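Side-chain contacts in chain length determinant protein (Shigella flexneri, PDB 4ZM5), which probably regulates the chain length of lipopolysaccharide O antigen, as a polysaccharide co-polymerase that works with the polymerase at the inner membrane: residues G18-Y23 with P36-L41; E58-Q63 with E67-E72; Y156-Q161 with A185-I190. The protein carries 1 engineered substitution. All coordinates share one frame; numbering follows the deposited sequence.

Contact 1: residues G18-Y23 with P36-L41; sequences GQIAGY and PKVSDL
Y23 swings CG anti to its own backbone N (chi1 -161°), which sends the ring across to L41, while V38 holds CG2 anti to its N (chi1 63° for CG1) and so presents that methyl to I20. The two pairs divide the contact between them. At the first, L41 brings CD2 to the edge of the phenol ring, close to the ring plane rather than over a face; L41 CD2 lies 3.7 Å from Y23 CD2 and the same distance from Y23 CE2, so the methyl straddles that one bond of the ring. At the second, one branch methyl meets another, with I20 CG2 3.7 Å from V38 CG2, the two side chains running askew to each other. All four residues are buried, and what passes between the segments is purely apolar.

The segments meet through side chains: the closest CA pair, that of I20 and L41, is 8.0 Å apart. Helix 17-31 is kinked here, where the N atoms of G22 and Y23 make no bond to the preceding turn. On the other side K37 takes the N-cap position of helix 38-53, and its carbonyl receives the bond from L41 N (3.1 Å to K37 O) that starts the first turn; V38 and L41, three residues apart, face helix 17-31 from neighbouring places on that turn. V38 also packs on L123 of the second subunit, where K37 makes a cation-pi contact with Y31 of that same subunit. V17, N24 and M27 widen the patch on helix 17-31. This is a hydrophobic helix-helix seam between the opening turns of two consecutive helices, consistent with the alpha/beta base domain of polysaccharide co-polymerases.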
ATOM      1  N   GLY B  18     -12.972 -11.013  -8.068  1.00 42.33           N
ATOM      2  CA  GLY B  18     -13.245 -12.240  -7.334  1.00 43.86           C
ATOM      3  C   GLY B  18     -12.072 -13.196  -7.328  1.00 46.31           C
ATOM      4  O   GLY B  18     -11.744 -13.788  -6.289  1.00 47.76           O
ATOM      5  N   GLN B  19     -11.429 -13.332  -8.488  1.00 39.83           N
ATOM      6  CA  GLN B  19     -10.255 -14.191  -8.671  1.00 40.20           C
ATOM      7  C   GLN B  19      -9.024 -13.662  -7.907  1.00 46.63           C
ATOM      8  O   GLN B  19      -8.127 -14.430  -7.549  1.00 45.43           O
ATOM      9  CB  GLN B  19      -9.889 -14.267 -10.168  1.00 39.91           C
ATOM     10  CG  GLN B  19     -10.840 -15.060 -11.049  1.00 49.12           C
ATOM     11  CD  GLN B  19     -10.429 -14.953 -12.500  1.00 56.99           C
ATOM     12  OE1 GLN B  19     -10.657 -13.945 -13.164  1.00 43.64           O
ATOM     13  NE2 GLN B  19      -9.789 -15.985 -13.023  1.00 53.34           N
ATOM     14  N   ILE B  20      -9.003 -12.341  -7.671  1.00 45.38           N
ATOM     15  CA  ILE B  20      -7.915 -11.576  -7.088  1.00 45.43           C
ATOM     16  C   ILE B  20      -8.098 -11.229  -5.598  1.00 48.88           C
ATOM     17  O   ILE B  20      -7.103 -10.884  -4.950  1.00 47.74           O
ATOM     18  CB  ILE B  20      -7.775 -10.311  -7.986  1.00 48.77           C
ATOM     19  CG1 ILE B  20      -6.466 -10.319  -8.722  1.00 48.73           C
ATOM     20  CG2 ILE B  20      -8.076  -8.957  -7.322  1.00 50.33           C
ATOM     21  CD1 ILE B  20      -6.166 -11.723  -9.322  1.00 60.91           C
ATOM     22  N   ALA B  21      -9.336 -11.343  -5.062  1.00 46.72           N
ATOM     23  CA  ALA B  21      -9.720 -11.006  -3.686  1.00 48.50           C
ATOM     24  C   ALA B  21      -8.672 -11.430  -2.611  1.00 53.98           C
ATOM     25  O   ALA B  21      -8.322 -10.604  -1.764  1.00 53.58           O
ATOM     26  CB  ALA B  21     -11.066 -11.614  -3.371  1.00 50.67           C
ATOM     27  N   GLY B  22      -8.160 -12.666  -2.710  1.00 51.22           N
ATOM     28  CA  GLY B  22      -7.152 -13.245  -1.821  1.00 51.43           C
ATOM     29  C   GLY B  22      -5.805 -12.545  -1.859  1.00 54.32           C
ATOM     30  O   GLY B  22      -5.250 -12.221  -0.808  1.00 54.54           O
ATOM     31  N   TYR B  23      -5.263 -12.313  -3.075  1.00 49.46           N
ATOM     32  CA  TYR B  23      -3.993 -11.607  -3.267  1.00 48.07           C
ATOM     33  C   TYR B  23      -4.141 -10.154  -2.814  1.00 50.23           C
ATOM     34  O   TYR B  23      -3.246  -9.624  -2.166  1.00 47.63           O
ATOM     35  CB  TYR B  23      -3.525 -11.665  -4.751  1.00 47.71           C
ATOM     36  CG  TYR B  23      -2.047 -11.380  -4.941  1.00 49.04           C
ATOM     37  CD1 TYR B  23      -1.083 -12.314  -4.566  1.00 51.41           C
ATOM     38  CD2 TYR B  23      -1.612 -10.175  -5.488  1.00 49.00           C
ATOM     39  CE1 TYR B  23       0.278 -12.049  -4.699  1.00 52.08           C
ATOM     40  CE2 TYR B  23      -0.247  -9.906  -5.654  1.00 49.21           C
ATOM     41  CZ  TYR B  23       0.696 -10.853  -5.260  1.00 58.25           C
ATOM     42  OH  TYR B  23       2.055 -10.630  -5.375  1.00 57.97           O
ATOM     43  N   PRO B  36      -1.531  -1.353  -3.223  1.00 53.40           N
ATOM     44  CA  PRO B  36      -2.062  -0.909  -4.521  1.00 52.39           C
ATOM     45  C   PRO B  36      -3.570  -1.133  -4.652  1.00 54.68           C
ATOM     46  O   PRO B  36      -4.105  -2.085  -4.072  1.00 55.40           O
ATOM     47  CB  PRO B  36      -1.284  -1.756  -5.530  1.00 52.21           C
ATOM     48  CG  PRO B  36      -0.842  -2.952  -4.773  1.00 56.39           C
ATOM     49  CD  PRO B  36      -0.626  -2.514  -3.369  1.00 53.17           C
ATOM     50  N   LYS B  37      -4.254  -0.243  -5.405  1.00 48.67           N
ATOM     51  CA  LYS B  37      -5.683  -0.347  -5.701  1.00 47.87           C
ATOM     52  C   LYS B  37      -5.949  -1.694  -6.422  1.00 50.00           C
ATOM     53  O   LYS B  37      -5.060  -2.194  -7.137  1.00 48.30           O
ATOM     54  CB  LYS B  37      -6.120   0.856  -6.554  1.00 50.91           C
ATOM     55  CG  LYS B  37      -7.603   0.912  -6.915  1.00 73.46           C
ATOM     56  CD  LYS B  37      -8.582   1.073  -5.724  1.00 78.60           C
ATOM     57  CE  LYS B  37     -10.019   0.916  -6.179  1.00 74.73           C
ATOM     58  NZ  LYS B  37     -10.943   0.674  -5.044  1.00 68.53           N
ATOM     59  N   VAL B  38      -7.146  -2.288  -6.210  1.00 46.07           N
ATOM     60  CA  VAL B  38      -7.529  -3.577  -6.790  1.00 45.59           C
ATOM     61  C   VAL B  38      -7.295  -3.597  -8.327  1.00 47.01           C
ATOM     62  O   VAL B  38      -6.773  -4.594  -8.831  1.00 44.50           O
ATOM     63  CB  VAL B  38      -8.972  -4.053  -6.405  1.00 52.40           C
ATOM     64  CG1 VAL B  38     -10.083  -3.125  -6.921  1.00 53.56           C
ATOM     65  CG2 VAL B  38      -9.215  -5.488  -6.857  1.00 51.39           C
ATOM     66  N   SER B  39      -7.609  -2.484  -9.035  1.00 44.34           N
ATOM     67  CA  SER B  39      -7.445  -2.360 -10.492  1.00 43.25           C
ATOM     68  C   SER B  39      -5.962  -2.367 -10.909  1.00 46.27           C
ATOM     69  O   SER B  39      -5.625  -2.883 -11.978  1.00 44.88           O
ATOM     70  CB  SER B  39      -8.140  -1.109 -11.014  1.00 48.69           C
ATOM     71  OG  SER B  39      -7.514   0.071 -10.544  1.00 64.22           O
ATOM     72  N   ASP B  40      -5.083  -1.828 -10.047  1.00 43.57           N
ATOM     73  CA  ASP B  40      -3.641  -1.825 -10.279  1.00 42.25           C
ATOM     74  C   ASP B  40      -3.064  -3.244 -10.109  1.00 43.16           C
ATOM     75  O   ASP B  40      -2.161  -3.611 -10.854  1.00 42.02           O
ATOM     76  CB  ASP B  40      -2.935  -0.824  -9.350  1.00 46.01           C
ATOM     77  CG  ASP B  40      -3.303   0.639  -9.579  1.00 63.53           C
ATOM     78  OD1 ASP B  40      -3.556   1.015 -10.751  1.00 64.33           O
ATOM     79  OD2 ASP B  40      -3.295   1.419  -8.592  1.00 72.59           O
ATOM     80  N   LEU B  41      -3.594  -4.042  -9.157  1.00 39.13           N
ATOM     81  CA  LEU B  41      -3.166  -5.434  -8.939  1.00 38.02           C
ATOM     82  C   LEU B  41      -3.555  -6.322 -10.128  1.00 38.63           C
ATOM     83  O   LEU B  41      -2.758  -7.166 -10.561  1.00 35.89           O
ATOM     84  CB  LEU B  41      -3.750  -6.014  -7.652  1.00 39.21           C
ATOM     85  CG  LEU B  41      -2.998  -5.676  -6.401  1.00 46.50           C
ATOM     86  CD1 LEU B  41      -3.884  -5.799  -5.215  1.00 48.92           C
ATOM     87  CD2 LEU B  41      -1.755  -6.549  -6.240  1.00 50.30           C
TER

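Contact 2: residues E58-Q63 with E67-E72; sequences ETLDNQ and EKLTIE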
ATOM      1  N   GLU B  58      10.012 -15.743 -28.843  1.00 41.69           N
ATOM      2  CA  GLU B  58      11.448 -15.633 -29.119  1.00 44.28           C
ATOM      3  C   GLU B  58      12.169 -16.975 -29.057  1.00 50.30           C
ATOM      4  O   GLU B  58      12.972 -17.264 -29.952  1.00 53.02           O
ATOM      5  CB  GLU B  58      12.121 -14.663 -28.137  1.00 45.35           C
ATOM      6  CG  GLU B  58      11.680 -13.215 -28.300  1.00 52.69           C
ATOM      7  CD  GLU B  58      12.168 -12.461 -29.524  1.00 62.53           C
ATOM      8  OE1 GLU B  58      13.033 -12.976 -30.269  1.00 70.42           O
ATOM      9  OE2 GLU B  58      11.703 -11.316 -29.710  1.00 51.81           O
ATOM     10  N   THR B  59      11.925 -17.766 -27.990  1.00 45.57           N
ATOM     11  CA  THR B  59      12.555 -19.072 -27.761  1.00 47.29           C
ATOM     12  C   THR B  59      12.099 -20.108 -28.815  1.00 51.83           C
ATOM     13  O   THR B  59      12.918 -20.877 -29.321  1.00 53.66           O
ATOM     14  CB  THR B  59      12.241 -19.512 -26.327  1.00 55.10           C
ATOM     15  OG1 THR B  59      12.944 -18.662 -25.434  1.00 60.90           O
ATOM     16  CG2 THR B  59      12.583 -20.951 -26.042  1.00 55.07           C
ATOM     17  N   LEU B  60      10.802 -20.127 -29.134  1.00 47.22           N
ATOM     18  CA  LEU B  60      10.234 -21.063 -30.109  1.00 48.24           C
ATOM     19  C   LEU B  60      10.743 -20.795 -31.534  1.00 53.49           C
ATOM     20  O   LEU B  60      10.834 -21.731 -32.330  1.00 56.46           O
ATOM     21  CB  LEU B  60       8.694 -21.044 -30.066  1.00 46.42           C
ATOM     22  CG  LEU B  60       8.043 -21.661 -28.818  1.00 50.65           C
ATOM     23  CD1 LEU B  60       6.549 -21.652 -28.937  1.00 49.15           C
ATOM     24  CD2 LEU B  60       8.485 -23.089 -28.624  1.00 56.45           C
ATOM     25  N   ASP B  61      11.110 -19.547 -31.836  1.00 48.34           N
ATOM     26  CA  ASP B  61      11.662 -19.147 -33.125  1.00 50.22           C
ATOM     27  C   ASP B  61      13.150 -19.541 -33.233  1.00 59.40           C
ATOM     28  O   ASP B  61      13.614 -19.916 -34.318  1.00 61.40           O
ATOM     29  CB  ASP B  61      11.507 -17.635 -33.313  1.00 50.18           C
ATOM     30  CG  ASP B  61      11.895 -17.151 -34.690  1.00 64.49           C
ATOM     31  OD1 ASP B  61      11.105 -17.374 -35.642  1.00 66.05           O
ATOM     32  OD2 ASP B  61      13.004 -16.571 -34.827  1.00 71.71           O
ATOM     33  N   ASN B  62      13.892 -19.451 -32.109  1.00 56.89           N
ATOM     34  CA  ASN B  62      15.317 -19.763 -32.056  1.00 59.82           C
ATOM     35  C   ASN B  62      15.551 -21.265 -31.789  1.00 68.49           C
ATOM     36  O   ASN B  62      16.313 -21.651 -30.899  1.00 68.18           O
ATOM     37  CB  ASN B  62      16.026 -18.891 -31.019  1.00 57.28           C
ATOM     38  CG  ASN B  62      17.517 -18.867 -31.205  1.00 78.30           C
ATOM     39  OD1 ASN B  62      18.028 -18.582 -32.289  1.00 78.95           O
ATOM     40  ND2 ASN B  62      18.245 -19.209 -30.166  1.00 70.17           N
ATOM     41  N   GLN B  63      14.911 -22.100 -32.615  1.00 68.66           N
ATOM     42  CA  GLN B  63      14.984 -23.562 -32.602  1.00 71.51           C
ATOM     43  C   GLN B  63      15.431 -24.072 -33.961  1.00 78.58           C
ATOM     44  O   GLN B  63      15.319 -23.318 -34.929  1.00 77.34           O
ATOM     45  CB  GLN B  63      13.596 -24.138 -32.300  1.00 71.23           C
ATOM     46  CG  GLN B  63      13.112 -23.994 -30.874  1.00 81.88           C
ATOM     47  CD  GLN B  63      11.793 -24.708 -30.706  1.00 94.41           C
ATOM     48  OE1 GLN B  63      11.473 -25.220 -29.630  1.00 92.32           O
ATOM     49  NE2 GLN B  63      10.981 -24.745 -31.770  1.00 73.66           N
ATOM     50  N   GLU B  67       9.038 -22.540 -34.403  1.00 55.56           N
ATOM     51  CA  GLU B  67       7.608 -22.570 -34.130  1.00 52.19           C
ATOM     52  C   GLU B  67       7.108 -21.130 -34.064  1.00 51.58           C
ATOM     53  O   GLU B  67       7.848 -20.221 -33.656  1.00 50.18           O
ATOM     54  CB  GLU B  67       7.293 -23.340 -32.832  1.00 53.31           C
ATOM     55  CG  GLU B  67       7.504 -24.848 -32.910  1.00 66.20           C
ATOM     56  CD  GLU B  67       7.411 -25.599 -31.586  1.00 87.67           C
ATOM     57  OE1 GLU B  67       8.442 -26.170 -31.160  1.00 79.52           O
ATOM     58  OE2 GLU B  67       6.316 -25.633 -30.979  1.00 80.98           O
ATOM     59  N   LYS B  68       5.868 -20.918 -34.506  1.00 45.62           N
ATOM     60  CA  LYS B  68       5.254 -19.604 -34.496  1.00 42.52           C
ATOM     61  C   LYS B  68       4.212 -19.542 -33.386  1.00 44.13           C
ATOM     62  O   LYS B  68       3.184 -20.228 -33.433  1.00 40.93           O
ATOM     63  CB  LYS B  68       4.651 -19.256 -35.884  1.00 45.20           C
ATOM     64  CG  LYS B  68       3.799 -17.981 -35.949  1.00 56.38           C
ATOM     65  CD  LYS B  68       4.620 -16.693 -35.982  1.00 68.29           C
ATOM     66  CE  LYS B  68       3.844 -15.563 -36.626  1.00 80.17           C
ATOM     67  NZ  LYS B  68       4.580 -14.269 -36.545  1.00 89.53           N
ATOM     68  N   LEU B  69       4.522 -18.721 -32.368  1.00 41.71           N
ATOM     69  CA  LEU B  69       3.652 -18.389 -31.249  1.00 40.19           C
ATOM     70  C   LEU B  69       3.591 -16.879 -31.136  1.00 40.28           C
ATOM     71  O   LEU B  69       4.625 -16.205 -31.184  1.00 39.56           O
ATOM     72  CB  LEU B  69       4.099 -19.037 -29.944  1.00 41.69           C
ATOM     73  CG  LEU B  69       3.121 -18.880 -28.801  1.00 45.78           C
ATOM     74  CD1 LEU B  69       2.623 -20.211 -28.339  1.00 47.69           C
ATOM     75  CD2 LEU B  69       3.768 -18.126 -27.676  1.00 48.22           C
ATOM     76  N   THR B  70       2.370 -16.358 -30.996  1.00 35.69           N
ATOM     77  CA  THR B  70       2.087 -14.934 -31.002  1.00 33.99           C
ATOM     78  C   THR B  70       1.314 -14.500 -29.770  1.00 35.18           C
ATOM     79  O   THR B  70       0.465 -15.238 -29.265  1.00 32.06           O
ATOM     80  CB  THR B  70       1.299 -14.601 -32.273  1.00 50.31           C
ATOM     81  OG1 THR B  70       1.777 -15.383 -33.372  1.00 53.69           O
ATOM     82  CG2 THR B  70       1.403 -13.153 -32.648  1.00 55.05           C
ATOM     83  N   ILE B  71       1.633 -13.282 -29.299  1.00 32.28           N
ATOM     84  CA  ILE B  71       0.967 -12.574 -28.208  1.00 31.03           C
ATOM     85  C   ILE B  71       0.841 -11.101 -28.664  1.00 37.61           C
ATOM     86  O   ILE B  71       1.834 -10.402 -28.871  1.00 38.95           O
ATOM     87  CB  ILE B  71       1.576 -12.769 -26.777  1.00 32.83           C
ATOM     88  CG1 ILE B  71       0.718 -12.027 -25.698  1.00 31.31           C
ATOM     89  CG2 ILE B  71       3.073 -12.449 -26.710  1.00 31.29           C
ATOM     90  CD1 ILE B  71       0.820 -12.545 -24.265  1.00 36.07           C
ATOM     91  N   GLU B  72      -0.400 -10.684 -28.916  1.00 34.37           N
ATOM     92  CA  GLU B  72      -0.737  -9.355 -29.406  1.00 33.31           C
ATOM     93  C   GLU B  72      -1.991  -8.828 -28.737  1.00 37.57           C
ATOM     94  O   GLU B  72      -2.859  -9.638 -28.383  1.00 37.14           O
ATOM     95  CB  GLU B  72      -1.005  -9.437 -30.921  1.00 34.73           C
ATOM     96  CG  GLU B  72       0.215  -9.627 -31.798  1.00 53.79           C
ATOM     97  CD  GLU B  72      -0.155  -9.603 -33.269  1.00 83.78           C
ATOM     98  OE1 GLU B  72      -0.665 -10.638 -33.755  1.00 75.14           O
ATOM     99  OE2 GLU B  72      -0.064  -8.519 -33.893  1.00 81.01           O
TER
HETATM  100  O   HOH W   1       8.335 -18.652 -35.791  1.00 43.03           O
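The Q63 amide and the E67 carboxylate meet with their planes 41° apart. Over one face of the carboxylate sits a methyl of L60, its CD2 4.0 Å from E67 CD, and the Q63 amide nitrogen approaches OE1 from that same face. Q63 NE2 donates to E67 OE1 at 3.0 Å in a nearly straight bond; the acceptor lies in the amide's own plane, yet the donor reaches OE1 on its anti side, 31° out of the carboxylate plane. The other oxygen, E67 OE2, is held by the hydroxyls of Y86 and Y101. E67 gets there with CG anti to its carbonyl carbon (chi1 -70°) and an extended chain beyond.

The backbones join as well: E67 N donates to L60 O (2.9 Å), joining the backbone of segment 58-63 to that of 67-72. L60 CD1 also packs on L69 CB at 3.7 Å, and Y101 of the long helix 91-159 touches both leucines, while the engineered proline P57 lies against L69. A water donates to D61 OD1 (3.1 Å) and to E67 O (2.7 Å), so it bridges the two segments. N62, in an inverse gamma turn, reaches I237 and L235 of the third subunit.

With one amide and two hydroxyls gripping its two oxygens, the E67 carboxylate is fixed in rotation; such partners would tend to favour its ionised form, and would compensate a negative charge that has a leucine methyl against one face.

Contact 3: residues Y156-Q161 with A185-I190; sequences YANQAQ and ALESMI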
ATOM      1  N   TYR B 156      12.768  17.621  46.663  1.00 29.20           N
ATOM      2  CA  TYR B 156      12.064  18.832  47.106  1.00 28.66           C
ATOM      3  C   TYR B 156      11.095  18.517  48.262  1.00 35.15           C
ATOM      4  O   TYR B 156      10.988  19.304  49.216  1.00 35.42           O
ATOM      5  CB  TYR B 156      11.283  19.539  45.959  1.00 27.81           C
ATOM      6  CG  TYR B 156      11.931  19.618  44.593  1.00 27.61           C
ATOM      7  CD1 TYR B 156      13.313  19.754  44.456  1.00 29.17           C
ATOM      8  CD2 TYR B 156      11.154  19.673  43.437  1.00 28.13           C
ATOM      9  CE1 TYR B 156      13.909  19.843  43.201  1.00 29.62           C
ATOM     10  CE2 TYR B 156      11.739  19.773  42.176  1.00 28.59           C
ATOM     11  CZ  TYR B 156      13.118  19.860  42.064  1.00 37.65           C
ATOM     12  OH  TYR B 156      13.690  19.968  40.826  1.00 39.54           O
ATOM     13  N   ALA B 157      10.356  17.379  48.147  1.00 32.06           N
ATOM     14  CA  ALA B 157       9.385  16.927  49.151  1.00 31.98           C
ATOM     15  C   ALA B 157      10.078  16.635  50.478  1.00 36.43           C
ATOM     16  O   ALA B 157       9.542  16.975  51.528  1.00 36.71           O
ATOM     17  CB  ALA B 157       8.651  15.688  48.659  1.00 31.88           C
ATOM     18  N   ASN B 158      11.288  16.050  50.425  1.00 33.34           N
ATOM     19  CA  ASN B 158      12.075  15.753  51.621  1.00 34.11           C
ATOM     20  C   ASN B 158      12.624  17.025  52.261  1.00 38.39           C
ATOM     21  O   ASN B 158      12.665  17.092  53.480  1.00 39.82           O
ATOM     22  CB  ASN B 158      13.229  14.796  51.298  1.00 34.37           C
ATOM     23  CG  ASN B 158      12.820  13.362  51.059  1.00 44.22           C
ATOM     24  OD1 ASN B 158      11.794  12.867  51.554  1.00 36.12           O
ATOM     25  ND2 ASN B 158      13.661  12.639  50.355  1.00 39.53           N
ATOM     26  N   GLN B 159      13.073  18.019  51.460  1.00 34.68           N
ATOM     27  CA  GLN B 159      13.619  19.258  52.035  1.00 35.45           C
ATOM     28  C   GLN B 159      12.508  20.100  52.670  1.00 40.86           C
ATOM     29  O   GLN B 159      12.723  20.691  53.734  1.00 42.33           O
ATOM     30  CB  GLN B 159      14.416  20.093  51.023  1.00 36.14           C
ATOM     31  CG  GLN B 159      15.576  20.849  51.704  1.00 50.32           C
ATOM     32  CD  GLN B 159      16.193  21.942  50.845  1.00 67.60           C
ATOM     33  OE1 GLN B 159      17.028  21.679  49.951  1.00 54.60           O
ATOM     34  NE2 GLN B 159      15.826  23.206  51.136  1.00 56.40           N
ATOM     35  N   ALA B 160      11.322  20.132  52.029  1.00 36.15           N
ATOM     36  CA  ALA B 160      10.153  20.854  52.527  1.00 36.34           C
ATOM     37  C   ALA B 160       9.461  20.070  53.649  1.00 42.20           C
ATOM     38  O   ALA B 160       8.534  20.594  54.265  1.00 43.41           O
ATOM     39  CB  ALA B 160       9.178  21.121  51.392  1.00 36.13           C
ATOM     40  N   GLN B 161       9.926  18.824  53.914  1.00 39.67           N
ATOM     41  CA  GLN B 161       9.455  17.882  54.935  1.00 40.96           C
ATOM     42  C   GLN B 161       7.953  17.549  54.769  1.00 46.52           C
ATOM     43  O   GLN B 161       7.252  17.314  55.762  1.00 47.31           O
ATOM     44  CB  GLN B 161       9.751  18.406  56.346  1.00 44.11           C
ATOM     45  CG  GLN B 161      11.234  18.598  56.633  1.00 65.04           C
ATOM     46  CD  GLN B 161      11.564  18.164  58.029  1.00 90.14           C
ATOM     47  OE1 GLN B 161      11.165  18.802  59.010  1.00 88.68           O
ATOM     48  NE2 GLN B 161      12.284  17.053  58.150  1.00 83.67           N
ATOM     49  N   ALA B 185       4.207   9.052  48.533  1.00 33.69           N
ATOM     50  CA  ALA B 185       3.684   8.652  47.225  1.00 32.01           C
ATOM     51  C   ALA B 185       4.768   8.692  46.158  1.00 32.93           C
ATOM     52  O   ALA B 185       4.772   7.865  45.244  1.00 33.65           O
ATOM     53  CB  ALA B 185       2.536   9.556  46.821  1.00 32.20           C
ATOM     54  N   LEU B 186       5.672   9.660  46.257  1.00 27.32           N
ATOM     55  CA  LEU B 186       6.753   9.790  45.292  1.00 27.08           C
ATOM     56  C   LEU B 186       7.720   8.613  45.392  1.00 33.86           C
ATOM     57  O   LEU B 186       8.114   8.083  44.351  1.00 31.95           O
ATOM     58  CB  LEU B 186       7.484  11.120  45.471  1.00 26.56           C
ATOM     59  CG  LEU B 186       6.670  12.394  45.133  1.00 30.34           C
ATOM     60  CD1 LEU B 186       7.410  13.640  45.586  1.00 29.42           C
ATOM     61  CD2 LEU B 186       6.293  12.462  43.638  1.00 32.04           C
ATOM     62  N   GLU B 187       8.050   8.161  46.640  1.00 33.84           N
ATOM     63  CA  GLU B 187       8.915   7.000  46.877  1.00 35.69           C
ATOM     64  C   GLU B 187       8.288   5.755  46.266  1.00 41.54           C
ATOM     65  O   GLU B 187       8.980   4.993  45.586  1.00 41.75           O
ATOM     66  CB  GLU B 187       9.166   6.791  48.368  1.00 38.71           C
ATOM     67  CG  GLU B 187      10.351   7.575  48.890  1.00 50.82           C
ATOM     68  CD  GLU B 187      10.373   7.827  50.387  1.00 83.55           C
ATOM     69  OE1 GLU B 187       9.750   7.047  51.148  1.00 71.62           O
ATOM     70  OE2 GLU B 187      11.030   8.812  50.798  1.00 87.75           O
ATOM     71  N   SER B 188       6.963   5.587  46.471  1.00 39.25           N
ATOM     72  CA  SER B 188       6.166   4.480  45.946  1.00 40.17           C
ATOM     73  C   SER B 188       6.232   4.450  44.419  1.00 43.21           C
ATOM     74  O   SER B 188       6.409   3.375  43.851  1.00 44.94           O
ATOM     75  CB  SER B 188       4.720   4.590  46.422  1.00 43.39           C
ATOM     76  OG  SER B 188       4.009   3.392  46.159  1.00 53.38           O
ATOM     77  N   MET B 189       6.157   5.632  43.766  1.00 36.54           N
ATOM     78  CA  MET B 189       6.218   5.755  42.308  1.00 34.38           C
ATOM     79  C   MET B 189       7.590   5.299  41.782  1.00 37.07           C
ATOM     80  O   MET B 189       7.655   4.643  40.743  1.00 37.57           O
ATOM     81  CB  MET B 189       5.898   7.188  41.862  1.00 35.07           C
ATOM     82  CG  MET B 189       4.459   7.560  42.088  1.00 39.51           C
ATOM     83  SD  MET B 189       4.061   9.247  41.581  1.00 43.76           S
ATOM     84  CE  MET B 189       2.460   9.475  42.445  1.00 42.15           C
ATOM     85  N   ILE B 190       8.667   5.606  42.519  1.00 32.44           N
ATOM     86  CA  ILE B 190      10.043   5.221  42.189  1.00 33.29           C
ATOM     87  C   ILE B 190      10.247   3.717  42.455  1.00 40.15           C
ATOM     88  O   ILE B 190      10.793   3.027  41.592  1.00 40.14           O
ATOM     89  CB  ILE B 190      11.065   6.097  42.963  1.00 36.32           C
ATOM     90  CG1 ILE B 190      11.097   7.512  42.370  1.00 35.49           C
ATOM     91  CG2 ILE B 190      12.468   5.494  42.967  1.00 38.10           C
ATOM     92  CD1 ILE B 190      11.326   8.572  43.314  1.00 40.31           C
TER
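A157 CB touches L186 CD1 at 3.9 Å, a methyl against one branch of the leucine. Beside this pair, N158 and E187 reach toward each other and cross at about a right angle, their amide and carboxylate planes turned 51° apart. Their closest atoms are two oxygens, N158 OD1 and E187 OE2, at 4.2 Å; these only come near each other, without a hydrogen bond between the groups. E187 carries CG anti to its carbonyl carbon (chi1 -88°) and runs extended from there, which lets its carboxylate come nearer to N158 than its CB does.

The touching residues of 156-161 belong to the far end of helix 91-159, which closes in a Schellman motif: Q161 takes positive phi, and its N makes a weak bond to N158 O at 3.3 Å. Against this end lies the short helix 183-191. L186 also rests on I150 and E187 on L154, both further back along the long helix, while F179 from the intervening loop covers A157.

Beyond this shell come the neighbours: S188 OG bonds Q159 OE1 of the second subunit, and A160 O accepts from K164 NZ of the third subunit.

Overall arrangement
The three contacts follow one another along the chain. Contacts 1 and 2 are the nearest pair, their centres 31 Å apart and their nearest atoms about 15 Å; helix 38-53, which opens in contact 1, is followed by helix 55-61 of contact 2. Contact 3 stands far off: centre to centre it is 60 Å from contact 1 and 85 Å from contact 2, on the opposite side of the chain's centre from contact 2. Helix 91-159 runs between contacts 2 and 3, supplying Y101 near contact 2 and its last turns to contact 3. Neighbouring subunits come close at all three contacts, the second at contacts 1 and 3, the third at contacts 2 and 3.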